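PDB 3FHL: putative oxidoreductase from Bacteroides fragilis NCTC 9343, which probably acts as a nicotinamide-nucleotide-dependent oxidoreductase of the Gfo/Idh/MocA family, on a substrate that is not established. Local coordinates for residues G9-F13 / K35-R39; S16-H21 / I69-T73; D75-Y79 / V94-T99. All blocks are in the same frame, centred on the assembly; numbering follows the deposited sequence.

Contact 1 of 3, residues G9-F13 / K35-R39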
loop_
_atom_site.group_PDB
_atom_site.type_symbol
_atom_site.label_atom_id
_atom_site.label_comp_id
_atom_site.label_asym_id
_atom_site.label_seq_id
_atom_site.Cartn_x
_atom_site.Cartn_y
_atom_site.Cartn_z
ATOM N N GLY C 9 35.446 -6.553 22.702
ATOM C CA GLY C 9 35.873 -5.173 22.501
ATOM C C GLY C 9 34.846 -4.384 21.689
ATOM O O GLY C 9 34.419 -4.818 20.619
ATOM N N LEU C 10 34.455 -3.227 22.207
ATOM C CA LEU C 10 33.482 -2.355 21.541
ATOM C C LEU C 10 34.223 -1.181 20.909
ATOM O O LEU C 10 34.925 -0.442 21.603
ATOM C CB LEU C 10 32.422 -1.882 22.550
ATOM C CG LEU C 10 31.219 -1.047 22.062
ATOM C CD1 LEU C 10 30.450 -1.744 20.940
ATOM C CD2 LEU C 10 30.293 -0.677 23.224
ATOM N N ALA C 11 34.069 -1.017 19.594
ATOM C CA ALA C 11 34.875 -0.056 18.823
ATOM C C ALA C 11 34.512 1.418 19.031
ATOM O O ALA C 11 35.317 2.290 18.723
ATOM C CB ALA C 11 34.851 -0.406 17.338
ATOM N N ALA C 12 33.319 1.698 19.559
ATOM C CA ALA C 12 32.896 3.087 19.813
ATOM C C ALA C 12 31.841 3.202 20.913
ATOM O O ALA C 12 30.994 2.316 21.081
ATOM C CB ALA C 12 32.396 3.751 18.514
ATOM N N PHE C 13 31.894 4.293 21.667
ATOM C CA PHE C 13 30.861 4.559 22.660
ATOM C C PHE C 13 30.025 5.791 22.276
ATOM O O PHE C 13 29.666 6.614 23.125
ATOM C CB PHE C 13 31.476 4.688 24.060
ATOM C CG PHE C 13 30.518 4.378 25.185
ATOM C CD1 PHE C 13 30.010 3.091 25.354
ATOM C CD2 PHE C 13 30.155 5.370 26.097
ATOM C CE1 PHE C 13 29.138 2.796 26.409
ATOM C CE2 PHE C 13 29.280 5.094 27.147
ATOM C CZ PHE C 13 28.773 3.798 27.306
ATOM N N LYS C 35 36.602 -4.366 26.818
ATOM C CA LYS C 35 37.278 -3.141 26.422
ATOM C C LYS C 35 36.434 -2.226 25.543
ATOM O O LYS C 35 35.796 -2.682 24.606
ATOM C CB LYS C 35 38.598 -3.466 25.728
ATOM C CG LYS C 35 39.760 -3.484 26.678
ATOM C CD LYS C 35 41.050 -3.840 25.983
ATOM C CE LYS C 35 42.155 -3.861 27.010
ATOM N NZ LYS C 35 43.391 -4.554 26.558
ATOM N N ILE C 36 36.444 -0.931 25.854
ATOM C CA ILE C 36 35.715 0.063 25.063
ATOM C C ILE C 36 36.677 1.128 24.534
ATOM O O ILE C 36 37.400 1.760 25.307
ATOM C CB ILE C 36 34.561 0.728 25.881
ATOM C CG1 ILE C 36 33.556 -0.328 26.369
ATOM C CG2 ILE C 36 33.846 1.789 25.055
ATOM C CD1 ILE C 36 32.615 0.156 27.465
ATOM N N VAL C 37 36.694 1.317 23.216
ATOM C CA VAL C 37 37.422 2.439 22.625
ATOM C C VAL C 37 36.680 3.762 22.854
ATOM O O VAL C 37 35.544 3.961 22.399
ATOM C CB VAL C 37 37.663 2.268 21.123
ATOM C CG1 VAL C 37 38.522 3.417 20.579
ATOM C CG2 VAL C 37 38.323 0.943 20.835
ATOM N N GLU C 38 37.333 4.652 23.585
ATOM C CA GLU C 38 36.925 6.042 23.665
ATOM C C GLU C 38 38.185 6.841 23.375
ATOM O O GLU C 38 39.155 6.748 24.132
ATOM C CB GLU C 38 36.379 6.373 25.052
ATOM C CG GLU C 38 35.057 5.688 25.405
ATOM C CD GLU C 38 34.344 6.360 26.568
ATOM O OE1 GLU C 38 34.120 5.692 27.598
ATOM O OE2 GLU C 38 34.018 7.563 26.459
ATOM N N ARG C 39 38.183 7.599 22.278
ATOM C CA ARG C 39 39.385 8.316 21.825
ATOM C C ARG C 39 39.857 9.436 22.759
ATOM O O ARG C 39 41.056 9.714 22.825
ATOM C CB ARG C 39 39.215 8.842 20.398
ATOM C CG ARG C 39 39.307 7.758 19.320
ATOM C CD ARG C 39 39.439 8.359 17.919
ATOM N NE ARG C 39 38.174 8.907 17.415
ATOM C CZ ARG C 39 38.005 9.455 16.210
ATOM N NH1 ARG C 39 36.812 9.916 15.856
ATOM N NH2 ARG C 39 39.020 9.546 15.357
HETATM O O HOH W 1 33.803 6.199 21.893
#
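L10 and K35 start a short parallel ladder: L10 N donates to K35 O at 2.8 Å, and V37 N returns the favour to L10 O at 3.0 Å. Both N-H groups point almost straight at their oxygens. Beside the first bond the backbones press close, G9 CA making a CA-H...O contact of 3.3 Å to the same K35 O. V37 lays its CB 3.4 Å from A11 O, just where the first chain turns out of the sheet.

Beyond this point the chains separate and the fit relaxes. A water takes over the ladder, accepting from F13 N at 2.7 Å and donating to V37 O at 2.9 Å. F13 still brings its CB to 3.9 Å from I36 CG2, and E38 CG lies 4.0 Å from the same F13 CB. The E38 carboxylate itself is taken up by S44 and L43.

These are the first two strands of the Rossmann fold, at the start of its glycine-rich turn. L10 and F13 rest on A22 of helix 15-27, K35 and V37 reach L60 of helix 58-61, and strands 68-71 and 52-54 flank the pair in the sheet.

Contact 2 of 3, residues S16-H21 / I69-T73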
loop_
_atom_site.group_PDB
_atom_site.type_symbol
_atom_site.label_atom_id
_atom_site.label_comp_id
_atom_site.label_asym_id
_atom_site.label_seq_id
_atom_site.Cartn_x
_atom_site.Cartn_y
_atom_site.Cartn_z
ATOM N N SER C 16 25.142 4.417 19.030
ATOM C CA SER C 16 24.965 2.987 18.764
ATOM C C SER C 16 25.580 2.125 19.869
ATOM O O SER C 16 24.969 1.146 20.300
ATOM C CB SER C 16 25.544 2.605 17.407
ATOM O OG SER C 16 26.959 2.636 17.428
ATOM N N GLY C 17 26.775 2.508 20.322
ATOM C CA GLY C 17 27.459 1.850 21.438
ATOM C C GLY C 17 26.644 1.863 22.710
ATOM O O GLY C 17 26.466 0.831 23.344
ATOM N N GLN C 18 26.108 3.031 23.054
ATOM C CA GLN C 18 25.361 3.205 24.286
ATOM C C GLN C 18 23.956 2.628 24.249
ATOM O O GLN C 18 23.371 2.382 25.296
ATOM C CB GLN C 18 25.267 4.690 24.637
ATOM C CG GLN C 18 26.598 5.348 24.871
ATOM C CD GLN C 18 26.482 6.826 25.177
ATOM O OE1 GLN C 18 25.677 7.235 26.013
ATOM N NE2 GLN C 18 27.302 7.636 24.510
ATOM N N VAL C 19 23.403 2.438 23.052
ATOM C CA VAL C 19 21.992 2.032 22.911
ATOM C C VAL C 19 21.856 0.546 22.584
ATOM O O VAL C 19 21.153 -0.183 23.275
ATOM C CB VAL C 19 21.240 2.937 21.861
ATOM C CG1 VAL C 19 19.856 2.402 21.524
ATOM C CG2 VAL C 19 21.110 4.351 22.400
ATOM N N PHE C 20 22.557 0.096 21.549
ATOM C CA PHE C 20 22.326 -1.240 20.992
ATOM C C PHE C 20 23.281 -2.337 21.457
ATOM O O PHE C 20 22.930 -3.524 21.415
ATOM C CB PHE C 20 22.356 -1.173 19.455
ATOM C CG PHE C 20 21.249 -0.340 18.866
ATOM C CD1 PHE C 20 19.923 -0.770 18.941
ATOM C CD2 PHE C 20 21.527 0.874 18.254
ATOM C CE1 PHE C 20 18.890 0.001 18.412
ATOM C CE2 PHE C 20 20.508 1.650 17.718
ATOM C CZ PHE C 20 19.183 1.210 17.798
ATOM N N HIS C 21 24.487 -1.954 21.873
ATOM C CA HIS C 21 25.541 -2.937 22.096
ATOM C C HIS C 21 25.955 -3.111 23.551
ATOM O O HIS C 21 25.733 -4.171 24.124
ATOM C CB HIS C 21 26.739 -2.619 21.211
ATOM C CG HIS C 21 26.394 -2.584 19.762
ATOM N ND1 HIS C 21 25.891 -3.682 19.096
ATOM C CD2 HIS C 21 26.437 -1.580 18.862
ATOM C CE1 HIS C 21 25.663 -3.358 17.835
ATOM N NE2 HIS C 21 25.982 -2.087 17.670
ATOM N N ILE C 69 35.127 -8.533 18.387
ATOM C CA ILE C 69 35.136 -7.087 18.229
ATOM C C ILE C 69 33.848 -6.630 17.535
ATOM O O ILE C 69 33.460 -7.174 16.506
ATOM C CB ILE C 69 36.394 -6.587 17.463
ATOM C CG1 ILE C 69 37.651 -6.793 18.322
ATOM C CG2 ILE C 69 36.275 -5.091 17.098
ATOM C CD1 ILE C 69 38.948 -6.429 17.609
ATOM N N VAL C 70 33.186 -5.646 18.139
ATOM C CA VAL C 70 31.998 -5.021 17.563
ATOM C C VAL C 70 32.412 -3.718 16.888
ATOM O O VAL C 70 32.785 -2.742 17.563
ATOM C CB VAL C 70 30.914 -4.770 18.639
ATOM C CG1 VAL C 70 29.675 -4.083 18.024
ATOM C CG2 VAL C 70 30.510 -6.089 19.301
ATOM N N VAL C 71 32.357 -3.714 15.557
ATOM C CA VAL C 71 32.751 -2.553 14.742
ATOM C C VAL C 71 31.537 -1.618 14.560
ATOM O O VAL C 71 30.652 -1.864 13.729
ATOM C CB VAL C 71 33.391 -3.010 13.388
ATOM C CG1 VAL C 71 33.743 -1.829 12.463
ATOM C CG2 VAL C 71 34.647 -3.842 13.654
ATOM N N ASN C 72 31.489 -0.568 15.375
ATOM C CA ASN C 72 30.374 0.385 15.344
ATOM C C ASN C 72 30.872 1.832 15.284
ATOM O O ASN C 72 30.270 2.748 15.851
ATOM C CB ASN C 72 29.457 0.159 16.548
ATOM C CG ASN C 72 30.142 0.448 17.866
ATOM O OD1 ASN C 72 31.332 0.194 18.031
ATOM N ND2 ASN C 72 29.399 1.005 18.803
ATOM N N THR C 73 31.991 2.004 14.585
ATOM C CA THR C 73 32.664 3.288 14.386
ATOM C C THR C 73 32.008 4.055 13.211
ATOM O O THR C 73 31.079 3.519 12.594
ATOM C CB THR C 73 34.162 3.032 14.111
ATOM O OG1 THR C 73 34.305 1.925 13.214
ATOM C CG2 THR C 73 34.899 2.726 15.390
HETATM O O HOH W 2 28.723 4.214 18.606
HETATM O O HOH W 3 27.841 4.151 14.858
#
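N72 O and S16 OG are linked through a water that donates to N72 O at 3.0 Å and lies 3.1 Å from S16 OG. The bridge is doubtful in detail, because S16 is deposited in two conformers and more acceptors compete for the water's protons than it can serve. A second water near S16 OG gives N72 O only a weak bond.

The N72 side chain turns toward the helix, its CG placed between the backbone N and carbonyl carbon (chi1 65°). That brings ND2 to 3.4 Å from G17 CA, a close approach of amide to bare backbone. A12 O, in the turn leading into the helix, accepts from ND2 and fixes which way the amide faces. Residues 12-17 read A-x-G-x-x-G, a variant of the glycine-rich dinucleotide-binding signature of Rossmann domains, and G17 fills its last glycine position at the start of helix 15-27, facing the end of strand 68-71.

One turn further on, H21 meets V70 by a CH-pi contact: V70 CG1 stands 3.9 Å from the centroid of the H21 ring, only 7° off the normal, while F20 CB covers the opposite face. N72 comes to the same ring obliquely, its ND2 3.9 Å from H21 CD2 and its amide plane nearly perpendicular to the imidazole. Both ring nitrogens are engaged elsewhere, ND1 with Y311 OH and NE2 with E95 OE2, which fixes the rotation of the imidazole between its two aliphatic covers. A wider pi-type turn at 17-21 carries H21 here, following the regular bond from F20 N to S16 O.

Contact 3 of 3, residues D75-Y79 / V94-T99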
loop_
_atom_site.group_PDB
_atom_site.type_symbol
_atom_site.label_atom_id
_atom_site.label_comp_id
_atom_site.label_asym_id
_atom_site.label_seq_id
_atom_site.Cartn_x
_atom_site.Cartn_y
_atom_site.Cartn_z
ATOM N N ASP C 75 31.085 5.443 9.530
ATOM C CA ASP C 75 30.841 4.606 8.346
ATOM C C ASP C 75 32.042 4.311 7.439
ATOM O O ASP C 75 32.153 3.203 6.906
ATOM C CB ASP C 75 29.714 5.211 7.490
ATOM C CG ASP C 75 28.433 5.496 8.283
ATOM O OD1 ASP C 75 28.377 5.216 9.506
ATOM O OD2 ASP C 75 27.466 6.000 7.665
ATOM N N ASN C 76 32.928 5.298 7.275
ATOM C CA ASN C 76 34.080 5.175 6.371
ATOM C C ASN C 76 35.157 4.184 6.819
ATOM O O ASN C 76 35.933 3.681 5.998
ATOM C CB ASN C 76 34.705 6.549 6.103
ATOM C CG ASN C 76 34.073 7.259 4.921
ATOM O OD1 ASN C 76 33.667 8.420 5.023
ATOM N ND2 ASN C 76 33.985 6.565 3.788
ATOM N N THR C 77 35.200 3.904 8.117
ATOM C CA THR C 77 36.197 2.993 8.669
ATOM C C THR C 77 35.839 1.505 8.547
ATOM O O THR C 77 36.723 0.663 8.674
ATOM C CB THR C 77 36.505 3.302 10.162
ATOM O OG1 THR C 77 35.360 2.997 10.967
ATOM C CG2 THR C 77 36.899 4.771 10.358
ATOM N N HIS C 78 34.571 1.184 8.279
ATOM C CA HIS C 78 34.047 -0.181 8.508
ATOM C C HIS C 78 34.752 -1.311 7.764
ATOM O O HIS C 78 35.033 -2.344 8.357
ATOM C CB HIS C 78 32.533 -0.254 8.301
ATOM C CG HIS C 78 31.740 0.337 9.426
ATOM N ND1 HIS C 78 30.402 0.067 9.618
ATOM C CD2 HIS C 78 32.100 1.179 10.425
ATOM C CE1 HIS C 78 29.972 0.721 10.683
ATOM N NE2 HIS C 78 30.980 1.407 11.188
ATOM N N TYR C 79 35.056 -1.106 6.487
ATOM C CA TYR C 79 35.839 -2.080 5.729
ATOM C C TYR C 79 37.245 -2.251 6.319
ATOM O O TYR C 79 37.682 -3.381 6.548
ATOM C CB TYR C 79 35.922 -1.673 4.257
ATOM C CG TYR C 79 36.992 -2.380 3.455
ATOM C CD1 TYR C 79 36.863 -3.724 3.110
ATOM C CD2 TYR C 79 38.135 -1.694 3.029
ATOM C CE1 TYR C 79 37.842 -4.370 2.361
ATOM C CE2 TYR C 79 39.122 -2.332 2.282
ATOM C CZ TYR C 79 38.965 -3.663 1.948
ATOM O OH TYR C 79 39.937 -4.287 1.209
ATOM N N VAL C 94 29.936 -6.220 12.458
ATOM C CA VAL C 94 29.940 -4.897 11.829
ATOM C C VAL C 94 28.532 -4.305 11.807
ATOM O O VAL C 94 27.553 -4.982 11.478
ATOM C CB VAL C 94 30.480 -4.894 10.377
ATOM C CG1 VAL C 94 30.955 -3.483 9.981
ATOM C CG2 VAL C 94 31.610 -5.892 10.199
ATOM N N GLU C 95 28.450 -3.036 12.172
ATOM C CA GLU C 95 27.232 -2.270 11.982
ATOM C C GLU C 95 27.081 -1.843 10.540
ATOM O O GLU C 95 28.077 -1.675 9.823
ATOM C CB GLU C 95 27.253 -1.038 12.859
ATOM C CG GLU C 95 26.699 -1.309 14.220
ATOM C CD GLU C 95 26.172 -0.067 14.884
ATOM O OE1 GLU C 95 26.752 1.022 14.674
ATOM O OE2 GLU C 95 25.182 -0.185 15.641
ATOM N N LYS C 96 25.829 -1.671 10.120
ATOM C CA LYS C 96 25.514 -1.019 8.849
ATOM C C LYS C 96 25.974 0.437 8.893
ATOM O O LYS C 96 25.762 1.118 9.902
ATOM C CB LYS C 96 24.016 -1.077 8.570
ATOM C CG LYS C 96 23.508 -2.470 8.221
ATOM C CD LYS C 96 22.035 -2.612 8.585
ATOM C CE LYS C 96 21.170 -1.600 7.843
ATOM N NZ LYS C 96 19.740 -1.685 8.288
ATOM N N PRO C 97 26.604 0.920 7.807
ATOM C CA PRO C 97 26.894 0.209 6.555
ATOM C C PRO C 97 28.093 -0.734 6.680
ATOM O O PRO C 97 29.156 -0.330 7.165
ATOM C CB PRO C 97 27.197 1.340 5.557
ATOM C CG PRO C 97 27.006 2.635 6.322
ATOM C CD PRO C 97 27.100 2.301 7.765
ATOM N N PHE C 98 27.883 -1.986 6.275
ATOM C CA PHE C 98 28.899 -3.042 6.306
ATOM C C PHE C 98 30.187 -2.568 5.635
ATOM O O PHE C 98 31.228 -2.477 6.288
ATOM C CB PHE C 98 28.319 -4.310 5.646
ATOM C CG PHE C 98 29.289 -5.468 5.497
ATOM C CD1 PHE C 98 30.242 -5.766 6.471
ATOM C CD2 PHE C 98 29.199 -6.299 4.385
ATOM C CE1 PHE C 98 31.111 -6.838 6.307
ATOM C CE2 PHE C 98 30.052 -7.378 4.225
ATOM C CZ PHE C 98 31.010 -7.648 5.179
ATOM N N THR C 99 30.112 -2.255 4.343
ATOM C CA THR C 99 31.248 -1.697 3.614
ATOM C C THR C 99 30.762 -0.604 2.676
ATOM O O THR C 99 29.556 -0.477 2.431
ATOM C CB THR C 99 31.965 -2.749 2.758
ATOM O OG1 THR C 99 30.997 -3.475 1.989
ATOM C CG2 THR C 99 32.758 -3.719 3.617
HETATM O O HOH W 4 31.052 1.180 5.611
#
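H78 ND1 faces two carbonyl oxygens of the opposite segment, sharing its hydrogen between them. P97 O takes the better bond, 2.8 Å from ND1 with an N-H...O angle of 132°; E95 O, at the ring edge and near its plane, accepts a weak one at 2.9 Å from ND1. Neither is straight: P97 O lies 30° out of the imidazole plane, and ND1 approaches from above the plane of that carbonyl. On the far side of the ring NE2 is paired with T73 O, so both nitrogens face acceptors.

P97 O has a second donor, a water that also donates to D75 O at 2.6 Å and so ties the two backbones together. F98 O fares worse: buried 3.3 Å from H78 CB, F98 O has no polar partner anywhere in the model.

Van der Waals contacts surround these bonds. V94 turns CG1 anti to its own backbone N (chi1 -158°), which sets that methyl 3.6 Å from H78 ND1. The D75 side chain crosses that of P97 at about a right angle, D75 CG 3.5 Å from P97 CD, and Y79 CB rests on T99 CG2.

E95-K96-P97 is the EKP sequence typical of the Gfo/Idh/MocA family, with a cis peptide before the proline, a bend consistent with turning E95 O and P97 O toward the same histidine. E95 OE1 has a weak bond to S16 OG, and K96 NZ bonds to S181 OG.

The contact closes the beta-alpha-beta unit of strand 68-71, helix 78-87 and strand 91-95: H78 and V94 both touch V71, T99 packs on helix 102-115, and F98 reaches strand 119-122 and helix 328-347.

How the contacts relate
All three contacts belong to the Rossmann domain and reach its one parallel sheet, in which strands 31-37, 6-10, 68-71 and 91-95 lie side by side in that order. Contact 1 and contact 2 interlock along the chain, their segments alternating, and their centres are about 8 Å apart. Contact 3 follows both, its centre about 12 Å from that of contact 2 and about 15 Å from that of contact 1, which it does not touch. Contact 2 is therefore the bridge, joined to each of the others by hydrogen bonds. They lie at the turns following four neighbouring strands of the sheet, the end where Rossmann domains generally bind their dinucleotide.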